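Local atomic coordinates of hydrazine synthase subunit alpha (PDB entry 5C2V), a protein that catalyses, within the hydrazine synthase complex, the condensation of hydroxylamine with ammonia to give hydrazine, the second half-reaction of hydrazine synthesis. Residues K90-A94 and C125-Y130; T119-T124 and F168-E173; E173-D177 and Y468-E472; D219-Y223 and D262-G266. All coordinates share one frame; numbering follows the deposited sequence.

In the fold
Interactions 1 and 2 cross along the chain, because their segments alternate, and they touch: strands 124-131 and 154-171 are neighbours in one antiparallel sheet, and Cys-125 and Pro-128 pack on Phe-168. Their centres lie about 13 Å apart. Interaction 3 begins where interaction 2 ends, sharing Glu-173, and brings the loop after strand 154-171 against a loop of the middle domain, with its centre about 14 Å from that of interaction 2. Interaction 4 is nested in the long loop that interaction 3 closes; strand 216-220 belongs to the same sheet as interactions 1 and 2. The four contacts thus run from packing between sheets that probably belong to the propeller toward the middle domain and its pentacoordinated heme.

Interaction 1 (K90-A94 and C125-Y130)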
loop_
_atom_site.group_PDB
_atom_site.type_symbol
_atom_site.label_atom_id
_atom_site.label_comp_id
_atom_site.label_asym_id
_atom_site.label_seq_id
_atom_site.Cartn_x
_atom_site.Cartn_y
_atom_site.Cartn_z
ATOM N N LYS D 90 31.885 -35.062 -2.187
ATOM C CA LYS D 90 32.373 -34.020 -1.288
ATOM C C LYS D 90 31.395 -32.849 -1.237
ATOM O O LYS D 90 30.523 -32.723 -2.096
ATOM C CB LYS D 90 33.760 -33.531 -1.719
ATOM C CG LYS D 90 33.740 -32.313 -2.630
ATOM C CD LYS D 90 35.142 -31.813 -2.938
ATOM C CE LYS D 90 35.098 -30.527 -3.749
ATOM N NZ LYS D 90 36.458 -30.034 -4.100
ATOM N N PHE D 91 31.538 -32.000 -0.225
ATOM C CA PHE D 91 30.675 -30.834 -0.097
ATOM C C PHE D 91 31.387 -29.652 0.556
ATOM O O PHE D 91 32.425 -29.810 1.205
ATOM C CB PHE D 91 29.413 -31.188 0.698
ATOM C CG PHE D 91 29.666 -31.470 2.151
ATOM C CD1 PHE D 91 29.509 -30.473 3.103
ATOM C CD2 PHE D 91 30.052 -32.731 2.567
ATOM C CE1 PHE D 91 29.739 -30.732 4.440
ATOM C CE2 PHE D 91 30.282 -32.994 3.900
ATOM C CZ PHE D 91 30.125 -31.994 4.839
ATOM N N ALA D 92 30.812 -28.468 0.373
ATOM C CA ALA D 92 31.321 -27.246 0.979
ATOM C C ALA D 92 30.303 -26.702 1.972
ATOM O O ALA D 92 29.107 -26.967 1.852
ATOM C CB ALA D 92 31.639 -26.209 -0.085
ATOM N N PHE D 93 30.779 -25.940 2.952
ATOM C CA PHE D 93 29.906 -25.425 3.995
ATOM C C PHE D 93 30.493 -24.210 4.700
ATOM O O PHE D 93 31.607 -23.778 4.404
ATOM C CB PHE D 93 29.608 -26.523 5.020
ATOM C CG PHE D 93 30.826 -27.019 5.756
ATOM C CD1 PHE D 93 31.665 -27.960 5.183
ATOM C CD2 PHE D 93 31.125 -26.549 7.025
ATOM C CE1 PHE D 93 32.783 -28.419 5.858
ATOM C CE2 PHE D 93 32.240 -27.005 7.706
ATOM C CZ PHE D 93 33.069 -27.941 7.120
ATOM N N ALA D 94 29.726 -23.665 5.638
ATOM C CA ALA D 94 30.196 -22.588 6.494
ATOM C C ALA D 94 30.398 -23.134 7.897
ATOM O O ALA D 94 29.568 -23.895 8.395
ATOM C CB ALA D 94 29.212 -21.433 6.502
ATOM N N CYS D 125 31.269 -15.529 6.754
ATOM C CA CYS D 125 31.017 -16.161 5.459
ATOM C C CYS D 125 29.997 -17.294 5.577
ATOM O O CYS D 125 30.013 -18.046 6.552
ATOM C CB CYS D 125 32.316 -16.705 4.861
ATOM S SG CYS D 125 33.670 -15.516 4.767
ATOM N N ARG D 126 29.120 -17.418 4.584
ATOM C CA ARG D 126 28.155 -18.513 4.556
ATOM C C ARG D 126 27.554 -18.764 3.170
ATOM O O ARG D 126 27.817 -18.028 2.213
ATOM C CB ARG D 126 27.028 -18.251 5.558
ATOM C CG ARG D 126 26.241 -16.975 5.307
ATOM C CD ARG D 126 25.129 -16.812 6.331
ATOM N NE ARG D 126 24.197 -17.936 6.310
ATOM C CZ ARG D 126 23.041 -17.937 5.654
ATOM N NH1 ARG D 126 22.668 -16.867 4.965
ATOM N NH2 ARG D 126 22.256 -19.004 5.689
ATOM N N SER D 127 26.726 -19.805 3.103
ATOM C CA SER D 127 26.069 -20.261 1.874
ATOM C C SER D 127 26.987 -20.373 0.653
ATOM O O SER D 127 26.768 -19.695 -0.350
ATOM C CB SER D 127 24.897 -19.334 1.541
ATOM O OG SER D 127 23.900 -19.395 2.547
ATOM N N PRO D 128 28.019 -21.231 0.730
ATOM C CA PRO D 128 28.876 -21.450 -0.439
ATOM C C PRO D 128 28.233 -22.376 -1.470
ATOM O O PRO D 128 27.510 -23.298 -1.092
ATOM C CB PRO D 128 30.124 -22.089 0.166
ATOM C CG PRO D 128 29.600 -22.861 1.326
ATOM C CD PRO D 128 28.428 -22.076 1.869
ATOM N N ILE D 129 28.492 -22.132 -2.750
ATOM C CA ILE D 129 28.054 -23.033 -3.813
ATOM C C ILE D 129 29.165 -23.220 -4.837
ATOM O O ILE D 129 30.047 -22.369 -4.974
ATOM C CB ILE D 129 26.790 -22.520 -4.540
ATOM C CG1 ILE D 129 27.047 -21.145 -5.160
ATOM C CG2 ILE D 129 25.592 -22.485 -3.599
ATOM C CD1 ILE D 129 25.910 -20.640 -6.018
ATOM N N TYR D 130 29.118 -24.337 -5.556
ATOM C CA TYR D 130 30.092 -24.600 -6.605
ATOM C C TYR D 130 29.575 -24.120 -7.953
ATOM O O TYR D 130 28.444 -24.413 -8.341
ATOM C CB TYR D 130 30.431 -26.091 -6.677
ATOM C CG TYR D 130 31.192 -26.608 -5.479
ATOM C CD1 TYR D 130 32.494 -26.195 -5.227
ATOM C CD2 TYR D 130 30.613 -27.517 -4.604
ATOM C CE1 TYR D 130 33.196 -26.667 -4.135
ATOM C CE2 TYR D 130 31.307 -27.997 -3.509
ATOM C CZ TYR D 130 32.598 -27.568 -3.279
ATOM O OH TYR D 130 33.294 -28.041 -2.192
#
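Tyr-130 reaches onto strand 90-94, its hydroxyl end meeting the methyl of Ala-92, with CZ 3.6 Å from Ala-92 CB. Its first torsion (chi1 -68°) sets CG beside the backbone N and anti to the carbonyl carbon, directing the ring at the opposing strand. Lys-90, fully extended beyond CG, crosses the tyrosine side chain obliquely, and its CE lies 3.4 Å from Tyr-130 OH. The polar ends of both residues converge on Glu-107, which forms a salt bridge with Lys-90 and a weak hydrogen bond with Tyr-130 OH. The two strands are close to antiparallel (164°), 5.8 Å apart at their axes, but belong to different sheets, whose faces are laid together as in adjoining blades of the six-bladed beta-propeller. Pro-128 fills the middle of this interface. Its CG rests on the backbone of Phe-93, 3.7 Å from Phe-93 N, and also reaches Ala-92, with 4.2 Å between Pro-128 CG and Ala-92 CB. Farther along, the Ala-94 methyl lies against the Arg-126 backbone, with Ala-94 CB 3.7 Å from Arg-126 CA, while the Arg-126 guanidinium turns away to a salt bridge with Asp-81.

Interaction 2 (T119-T124 and F168-E173); sequences TDLKGT and FSGSPE
With OG1 placed between its backbone N and carbonyl carbon (chi1 51°), Thr-119 presents the methyl CG2 to the Phe-168 ring, whose CG takes the equivalent place (chi1 72°). The two side chains approach from opposite directions, and Thr-119 CG2 ends 3.9 Å from Phe-168 CZ, oblique to the ring. The hydroxyl of Thr-119 is engaged by the backbone N of Ile-105. At the other end the backbones pair: Thr-124 and Ser-171 form an antiparallel hydrogen-bonded pair, with 2.9 Å from Thr-124 N to Ser-171 O and 2.9 Å from Ser-171 N back to Thr-124 O. Each carbonyl also meets a glycine CA-H, Gly-123 CA lying 3.2 Å from Ser-171 O and Gly-170 CA 3.2 Å from Thr-124 O. Gly-123, at its positive phi, runs close by Pro-172 and the carbonyl of Ser-171. Over it lies the carboxylate end of Glu-173, with CD 3.8 Å from Gly-123 CA. The pairing opens the ladder between strands 124-131 and 154-171, which continues as Arg-126 bonds to Ser-169; beyond it, Leu-190 of strand 186-191 packs on Thr-119 and Phe-168, and Phe-211 of strand 209-211 meets Leu-121.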
loop_
_atom_site.group_PDB
_atom_site.type_symbol
_atom_site.label_atom_id
_atom_site.label_comp_id
_atom_site.label_asym_id
_atom_site.label_seq_id
_atom_site.Cartn_x
_atom_site.Cartn_y
_atom_site.Cartn_z
ATOM N N THR D 119 38.325 -19.934 3.265
ATOM C CA THR D 119 38.341 -18.490 3.514
ATOM C C THR D 119 38.961 -18.092 4.852
ATOM O O THR D 119 38.620 -18.645 5.893
ATOM C CB THR D 119 36.915 -17.897 3.463
ATOM O OG1 THR D 119 36.047 -18.654 4.316
ATOM C CG2 THR D 119 36.373 -17.927 2.047
ATOM N N ASP D 120 39.904 -17.156 4.807
ATOM C CA ASP D 120 40.440 -16.526 6.014
ATOM C C ASP D 120 39.819 -15.156 6.318
ATOM O O ASP D 120 40.289 -14.454 7.214
ATOM C CB ASP D 120 41.959 -16.392 5.933
ATOM C CG ASP D 120 42.616 -16.460 7.301
ATOM O OD1 ASP D 120 42.012 -17.061 8.215
ATOM O OD2 ASP D 120 43.727 -15.916 7.465
ATOM N N LEU D 121 38.778 -14.783 5.572
ATOM C CA LEU D 121 38.243 -13.415 5.564
ATOM C C LEU D 121 38.000 -12.836 6.956
ATOM O O LEU D 121 37.621 -13.552 7.881
ATOM C CB LEU D 121 36.923 -13.371 4.779
ATOM C CG LEU D 121 36.174 -12.030 4.741
ATOM C CD1 LEU D 121 36.915 -11.010 3.887
ATOM C CD2 LEU D 121 34.729 -12.185 4.280
ATOM N N LYS D 122 38.229 -11.532 7.095
ATOM C CA LYS D 122 37.980 -10.860 8.356
ATOM C C LYS D 122 36.525 -10.429 8.286
ATOM O O LYS D 122 36.180 -9.445 7.632
ATOM C CB LYS D 122 38.923 -9.659 8.505
ATOM C CG LYS D 122 39.033 -9.027 9.881
ATOM C CD LYS D 122 39.897 -7.767 9.800
ATOM C CE LYS D 122 41.195 -8.031 9.039
ATOM N NZ LYS D 122 42.026 -6.805 8.863
ATOM N N GLY D 123 35.672 -11.174 8.981
ATOM C CA GLY D 123 34.241 -11.055 8.772
ATOM C C GLY D 123 33.543 -12.401 8.872
ATOM O O GLY D 123 34.094 -13.366 9.404
ATOM N N THR D 124 32.325 -12.461 8.337
ATOM C CA THR D 124 31.520 -13.680 8.329
ATOM C C THR D 124 31.293 -14.205 6.907
ATOM O O THR D 124 31.140 -13.422 5.969
ATOM C CB THR D 124 30.152 -13.438 8.996
ATOM O OG1 THR D 124 30.339 -12.732 10.229
ATOM C CG2 THR D 124 29.436 -14.753 9.267
ATOM N N PHE D 168 30.037 -17.485 -2.746
ATOM C CA PHE D 168 29.482 -17.478 -1.395
ATOM C C PHE D 168 29.057 -16.085 -0.955
ATOM O O PHE D 168 29.399 -15.092 -1.590
ATOM C CB PHE D 168 30.489 -18.061 -0.396
ATOM C CG PHE D 168 31.660 -17.159 -0.107
ATOM C CD1 PHE D 168 32.774 -17.162 -0.928
ATOM C CD2 PHE D 168 31.652 -16.324 1.000
ATOM C CE1 PHE D 168 33.854 -16.339 -0.659
ATOM C CE2 PHE D 168 32.725 -15.498 1.273
ATOM C CZ PHE D 168 33.829 -15.506 0.444
ATOM N N SER D 169 28.297 -16.020 0.133
ATOM C CA SER D 169 27.900 -14.738 0.697
ATOM C C SER D 169 28.804 -14.396 1.871
ATOM O O SER D 169 29.117 -15.257 2.688
ATOM C CB SER D 169 26.436 -14.767 1.139
ATOM O OG SER D 169 26.059 -13.535 1.729
ATOM N N GLY D 170 29.231 -13.141 1.959
ATOM C CA GLY D 170 30.106 -12.740 3.043
ATOM C C GLY D 170 30.003 -11.274 3.405
ATOM O O GLY D 170 29.642 -10.439 2.577
ATOM N N SER D 171 30.341 -10.964 4.650
ATOM C CA SER D 171 30.247 -9.601 5.152
ATOM C C SER D 171 31.459 -9.244 6.002
ATOM O O SER D 171 31.943 -10.070 6.770
ATOM C CB SER D 171 28.967 -9.427 5.971
ATOM O OG SER D 171 28.980 -8.204 6.687
ATOM N N PRO D 172 31.948 -8.003 5.871
ATOM C CA PRO D 172 33.028 -7.524 6.739
ATOM C C PRO D 172 32.516 -7.214 8.144
ATOM O O PRO D 172 31.334 -7.415 8.421
ATOM C CB PRO D 172 33.513 -6.255 6.033
ATOM C CG PRO D 172 32.332 -5.788 5.256
ATOM C CD PRO D 172 31.604 -7.028 4.822
ATOM N N GLU D 173 33.395 -6.731 9.015
ATOM C CA GLU D 173 33.010 -6.416 10.385
ATOM C C GLU D 173 33.184 -4.928 10.672
ATOM O O GLU D 173 33.967 -4.247 10.012
ATOM C CB GLU D 173 33.821 -7.253 11.375
ATOM C CG GLU D 173 33.132 -8.545 11.791
ATOM C CD GLU D 173 34.104 -9.588 12.306
ATOM O OE1 GLU D 173 35.282 -9.242 12.538
ATOM O OE2 GLU D 173 33.688 -10.752 12.484
#

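Interaction 3 (E173-D177 and Y468-E472)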
loop_
_atom_site.group_PDB
_atom_site.type_symbol
_atom_site.label_atom_id
_atom_site.label_comp_id
_atom_site.label_asym_id
_atom_site.label_seq_id
_atom_site.Cartn_x
_atom_site.Cartn_y
_atom_site.Cartn_z
ATOM N N GLU D 173 33.395 -6.731 9.015
ATOM C CA GLU D 173 33.010 -6.416 10.385
ATOM C C GLU D 173 33.184 -4.928 10.672
ATOM O O GLU D 173 33.967 -4.247 10.012
ATOM C CB GLU D 173 33.821 -7.253 11.375
ATOM C CG GLU D 173 33.132 -8.545 11.791
ATOM C CD GLU D 173 34.104 -9.588 12.306
ATOM O OE1 GLU D 173 35.282 -9.242 12.538
ATOM O OE2 GLU D 173 33.688 -10.752 12.484
ATOM N N GLY D 174 32.445 -4.430 11.658
ATOM C CA GLY D 174 32.432 -3.010 11.955
ATOM C C GLY D 174 31.670 -2.263 10.879
ATOM O O GLY D 174 31.972 -1.110 10.568
ATOM N N VAL D 175 30.673 -2.932 10.309
ATOM C CA VAL D 175 29.915 -2.386 9.193
ATOM C C VAL D 175 28.412 -2.409 9.484
ATOM O O VAL D 175 27.911 -3.315 10.153
ATOM C CB VAL D 175 30.221 -3.165 7.887
ATOM C CG1 VAL D 175 29.749 -4.607 7.991
ATOM C CG2 VAL D 175 29.598 -2.482 6.685
ATOM N N MET D 176 27.704 -1.395 8.997
ATOM C CA MET D 176 26.260 -1.304 9.182
ATOM C C MET D 176 25.535 -1.259 7.841
ATOM O O MET D 176 25.977 -0.583 6.914
ATOM C CB MET D 176 25.898 -0.063 10.004
ATOM C CG MET D 176 25.767 -0.305 11.499
ATOM S SD MET D 176 25.505 1.228 12.414
ATOM C CE MET D 176 25.157 0.598 14.053
ATOM N N ASP D 177 24.419 -1.977 7.740
ATOM C CA ASP D 177 23.591 -1.893 6.543
ATOM C C ASP D 177 22.673 -0.677 6.629
ATOM O O ASP D 177 22.839 0.176 7.501
ATOM C CB ASP D 177 22.781 -3.183 6.322
ATOM C CG ASP D 177 21.742 -3.444 7.409
ATOM O OD1 ASP D 177 21.554 -2.604 8.314
ATOM O OD2 ASP D 177 21.093 -4.511 7.347
ATOM N N TYR D 468 27.614 5.972 0.514
ATOM C CA TYR D 468 28.668 5.724 1.489
ATOM C C TYR D 468 28.174 4.759 2.557
ATOM O O TYR D 468 27.112 4.965 3.146
ATOM C CB TYR D 468 29.136 7.025 2.141
ATOM C CG TYR D 468 29.676 8.055 1.175
ATOM C CD1 TYR D 468 30.237 7.676 -0.039
ATOM C CD2 TYR D 468 29.628 9.408 1.481
ATOM C CE1 TYR D 468 30.731 8.618 -0.921
ATOM C CE2 TYR D 468 30.119 10.356 0.606
ATOM C CZ TYR D 468 30.669 9.957 -0.593
ATOM O OH TYR D 468 31.159 10.902 -1.464
ATOM N N GLN D 469 28.945 3.706 2.800
ATOM C CA GLN D 469 28.608 2.748 3.841
ATOM C C GLN D 469 28.664 3.434 5.199
ATOM O O GLN D 469 29.480 4.328 5.414
ATOM C CB GLN D 469 29.560 1.551 3.805
ATOM C CG GLN D 469 29.176 0.417 4.739
ATOM C CD GLN D 469 27.894 -0.283 4.323
ATOM O OE1 GLN D 469 27.920 -1.230 3.538
ATOM N NE2 GLN D 469 26.768 0.175 4.855
ATOM N N CYS D 470 27.796 3.017 6.114
ATOM C CA CYS D 470 27.753 3.639 7.427
ATOM C C CYS D 470 28.667 2.894 8.386
ATOM O O CYS D 470 28.385 1.762 8.783
ATOM C CB CYS D 470 26.320 3.665 7.964
ATOM S SG CYS D 470 26.143 4.420 9.596
ATOM N N VAL D 471 29.763 3.545 8.760
ATOM C CA VAL D 471 30.727 2.958 9.678
ATOM C C VAL D 471 30.957 3.887 10.867
ATOM O O VAL D 471 31.462 5.003 10.727
ATOM C CB VAL D 471 32.068 2.635 8.969
ATOM C CG1 VAL D 471 31.891 1.456 8.024
ATOM C CG2 VAL D 471 32.595 3.844 8.202
ATOM N N GLU D 472 30.555 3.422 12.043
ATOM C CA GLU D 472 30.648 4.226 13.252
ATOM C C GLU D 472 31.246 3.405 14.387
ATOM O O GLU D 472 30.516 2.849 15.208
ATOM C CB GLU D 472 29.270 4.760 13.649
ATOM C CG GLU D 472 28.570 5.569 12.562
ATOM C CD GLU D 472 29.163 6.954 12.380
ATOM O OE1 GLU D 472 29.938 7.393 13.255
ATOM O OE2 GLU D 472 28.854 7.603 11.357
#
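Met-176 N donates a hydrogen bond to Cys-470 O that is weak, 3.2 Å long and clearly bent, with an angle of 134° at the hydrogen. It is the one hydrogen bond between the two loops, so side-chain packing carries much of the contact. Beside it the two residues set their first side-chain carbons against each other, Met-176 CB lying 4.3 Å from Cys-470 CB. The rest of Met-176 runs on in an extended chain, away from 468-472, and packs on Phe-478. Next to this pair Val-175 meets Gln-469. With chi1 -173° carrying CG away from its own backbone N, and a bend at chi2 of 68°, the Gln-469 side chain turns its flank to the valine. Val-175 CG2 touches Gln-469 at CG, 3.5 Å away. The amide end of Gln-469 is less certain: its nitrogen is modelled too close to the Met-176 carbonyl for its exact place to be relied upon. At the outer end Val-471 leans one methyl on the backbone of Gly-174, with Val-471 CG1 3.6 Å from Gly-174 O. Gly-174 has a positive phi and sits on the solvent-accessible side. The far end of 173-177 is fastened within its own loop, where Asp-177 OD1 accepts a hydrogen bond from Asn-181 N, while Asp-177 O reaches Gln-501 NE2. The contact joins the loop between strands 154-171 and 186-191, in which 173-177 lies, to a loop of the middle domain, consistent with an interface between the N-terminal and middle domains.

Interaction 4 (D219-Y223 and D262-G266)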
loop_
_atom_site.group_PDB
_atom_site.type_symbol
_atom_site.label_atom_id
_atom_site.label_comp_id
_atom_site.label_asym_id
_atom_site.label_seq_id
_atom_site.Cartn_x
_atom_site.Cartn_y
_atom_site.Cartn_z
ATOM N N ASP D 219 37.206 -12.537 -4.804
ATOM C CA ASP D 219 36.859 -11.294 -5.485
ATOM C C ASP D 219 35.401 -10.936 -5.197
ATOM O O ASP D 219 34.539 -11.814 -5.171
ATOM C CB ASP D 219 37.093 -11.422 -6.993
ATOM C CG ASP D 219 36.689 -10.177 -7.757
ATOM O OD1 ASP D 219 36.989 -9.061 -7.283
ATOM O OD2 ASP D 219 36.067 -10.314 -8.832
ATOM N N GLN D 220 35.125 -9.652 -4.986
ATOM C CA GLN D 220 33.775 -9.213 -4.637
ATOM C C GLN D 220 32.977 -8.814 -5.875
ATOM O O GLN D 220 33.277 -7.809 -6.520
ATOM C CB GLN D 220 33.836 -8.042 -3.655
ATOM C CG GLN D 220 32.478 -7.555 -3.180
ATOM C CD GLN D 220 32.584 -6.385 -2.224
ATOM O OE1 GLN D 220 33.677 -6.010 -1.799
ATOM N NE2 GLN D 220 31.444 -5.798 -1.880
ATOM N N ILE D 221 31.964 -9.610 -6.206
ATOM C CA ILE D 221 31.179 -9.380 -7.415
ATOM C C ILE D 221 29.916 -8.525 -7.231
ATOM O O ILE D 221 29.331 -8.075 -8.215
ATOM C CB ILE D 221 30.757 -10.720 -8.043
ATOM C CG1 ILE D 221 29.824 -11.478 -7.093
ATOM C CG2 ILE D 221 31.983 -11.554 -8.375
ATOM C CD1 ILE D 221 29.394 -12.831 -7.611
ATOM N N THR D 222 29.502 -8.295 -5.987
ATOM C CA THR D 222 28.292 -7.508 -5.719
ATOM C C THR D 222 28.553 -6.441 -4.663
ATOM O O THR D 222 29.074 -6.732 -3.595
ATOM C CB THR D 222 27.114 -8.390 -5.256
ATOM O OG1 THR D 222 27.446 -9.031 -4.017
ATOM C CG2 THR D 222 26.777 -9.442 -6.304
ATOM N N TYR D 223 28.248 -5.195 -5.005
ATOM C CA TYR D 223 28.547 -4.049 -4.148
ATOM C C TYR D 223 27.383 -3.428 -3.353
ATOM O O TYR D 223 27.548 -2.360 -2.762
ATOM C CB TYR D 223 29.272 -3.009 -4.994
ATOM C CG TYR D 223 30.619 -3.570 -5.381
ATOM C CD1 TYR D 223 30.797 -4.246 -6.582
ATOM C CD2 TYR D 223 31.690 -3.509 -4.501
ATOM C CE1 TYR D 223 32.019 -4.796 -6.916
ATOM C CE2 TYR D 223 32.914 -4.053 -4.826
ATOM C CZ TYR D 223 33.074 -4.696 -6.033
ATOM O OH TYR D 223 34.296 -5.240 -6.356
ATOM N N ASP D 262 22.463 -12.612 -11.295
ATOM C CA ASP D 262 23.638 -11.874 -11.742
ATOM C C ASP D 262 24.676 -12.839 -12.298
ATOM O O ASP D 262 24.711 -14.007 -11.915
ATOM C CB ASP D 262 24.234 -11.057 -10.590
ATOM C CG ASP D 262 25.222 -10.004 -11.067
ATOM O OD1 ASP D 262 25.616 -10.037 -12.252
ATOM O OD2 ASP D 262 25.611 -9.143 -10.250
ATOM N N ASN D 263 25.519 -12.354 -13.204
ATOM C CA ASN D 263 26.624 -13.158 -13.705
ATOM C C ASN D 263 27.616 -13.425 -12.581
ATOM O O ASN D 263 27.710 -12.644 -11.634
ATOM C CB ASN D 263 27.312 -12.468 -14.884
ATOM C CG ASN D 263 26.455 -12.457 -16.134
ATOM O OD1 ASN D 263 26.287 -11.421 -16.778
ATOM N ND2 ASN D 263 25.906 -13.616 -16.486
ATOM N N TRP D 264 28.355 -14.526 -12.683
ATOM C CA TRP D 264 29.220 -14.957 -11.590
ATOM C C TRP D 264 30.374 -13.987 -11.334
ATOM O O TRP D 264 31.035 -14.064 -10.298
ATOM C CB TRP D 264 29.759 -16.366 -11.863
ATOM C CG TRP D 264 30.675 -16.470 -13.042
ATOM C CD1 TRP D 264 30.327 -16.412 -14.360
ATOM C CD2 TRP D 264 32.091 -16.685 -13.009
ATOM N NE1 TRP D 264 31.441 -16.561 -15.150
ATOM C CE2 TRP D 264 32.536 -16.730 -14.345
ATOM C CE3 TRP D 264 33.026 -16.835 -11.981
ATOM C CZ2 TRP D 264 33.876 -16.921 -14.679
ATOM C CZ3 TRP D 264 34.355 -17.022 -12.314
ATOM C CH2 TRP D 264 34.768 -17.064 -13.652
ATOM N N ASP D 265 30.620 -13.082 -12.277
ATOM C CA ASP D 265 31.571 -11.997 -12.056
ATOM C C ASP D 265 30.863 -10.707 -11.638
ATOM O O ASP D 265 31.512 -9.704 -11.342
ATOM C CB ASP D 265 32.412 -11.752 -13.311
ATOM C CG ASP D 265 31.567 -11.419 -14.523
ATOM O OD1 ASP D 265 30.418 -11.901 -14.595
ATOM O OD2 ASP D 265 32.051 -10.677 -15.403
ATOM N N GLY D 266 29.533 -10.741 -11.610
ATOM C CA GLY D 266 28.746 -9.578 -11.239
ATOM C C GLY D 266 28.687 -8.522 -12.328
ATOM O O GLY D 266 28.650 -7.323 -12.046
#
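Ile-221 rests both branches of its side chain on the carbonyls of the turn at 263-266. Its chi1 of 64° puts CG1 between the backbone N and the carbonyl carbon and leaves CG2 beside the N, which turns both branches onto the backbone of 264-265. CG2 lies 3.3 Å from Trp-264 O and also meets Asp-265 O, while CD1, at the end of an extended CG1 arm, reaches Trp-264 O at 3.4 Å. From the turn, Gly-266 answers with its backbone: Gly-266 CA points a hydrogen at Ile-221 O over 3.4 Å, nearly straight at 163°. Gly-266, at positive phi, closes the turn with its CA against that carbonyl. Next along, Thr-222 and Asp-262 run alongside one another, pointing opposite ways. Asp-262 holds CG anti to its backbone N (chi1 -165°), which brings its OD2 4.1 Å from Thr-222 CG2, a loose approach. Their polar atoms have other partners, OD2 of Asp-262 with Tyr-547 OH and OG1 of Thr-222 with Leu-187 N. The Trp-264 side chain starts away from Ile-221, its ring meeting Arg-189 in a cation-pi contact and its NE1 bonding to Ile-397 O. Arg-549 ties the two segments together from outside, reaching both Asp-219 and Asp-265 O. The element contacted is a type I beta turn closed by Gly-266 N to Asn-263 O (2.6 Å), part of the link between adjacent antiparallel strands, 256-262 and 270-273, of a four-stranded sheet, with the Asp-262 side chain about 9 Å from a heme c and the Asn-263 side chain about 3 Å from a bound magnesium ion.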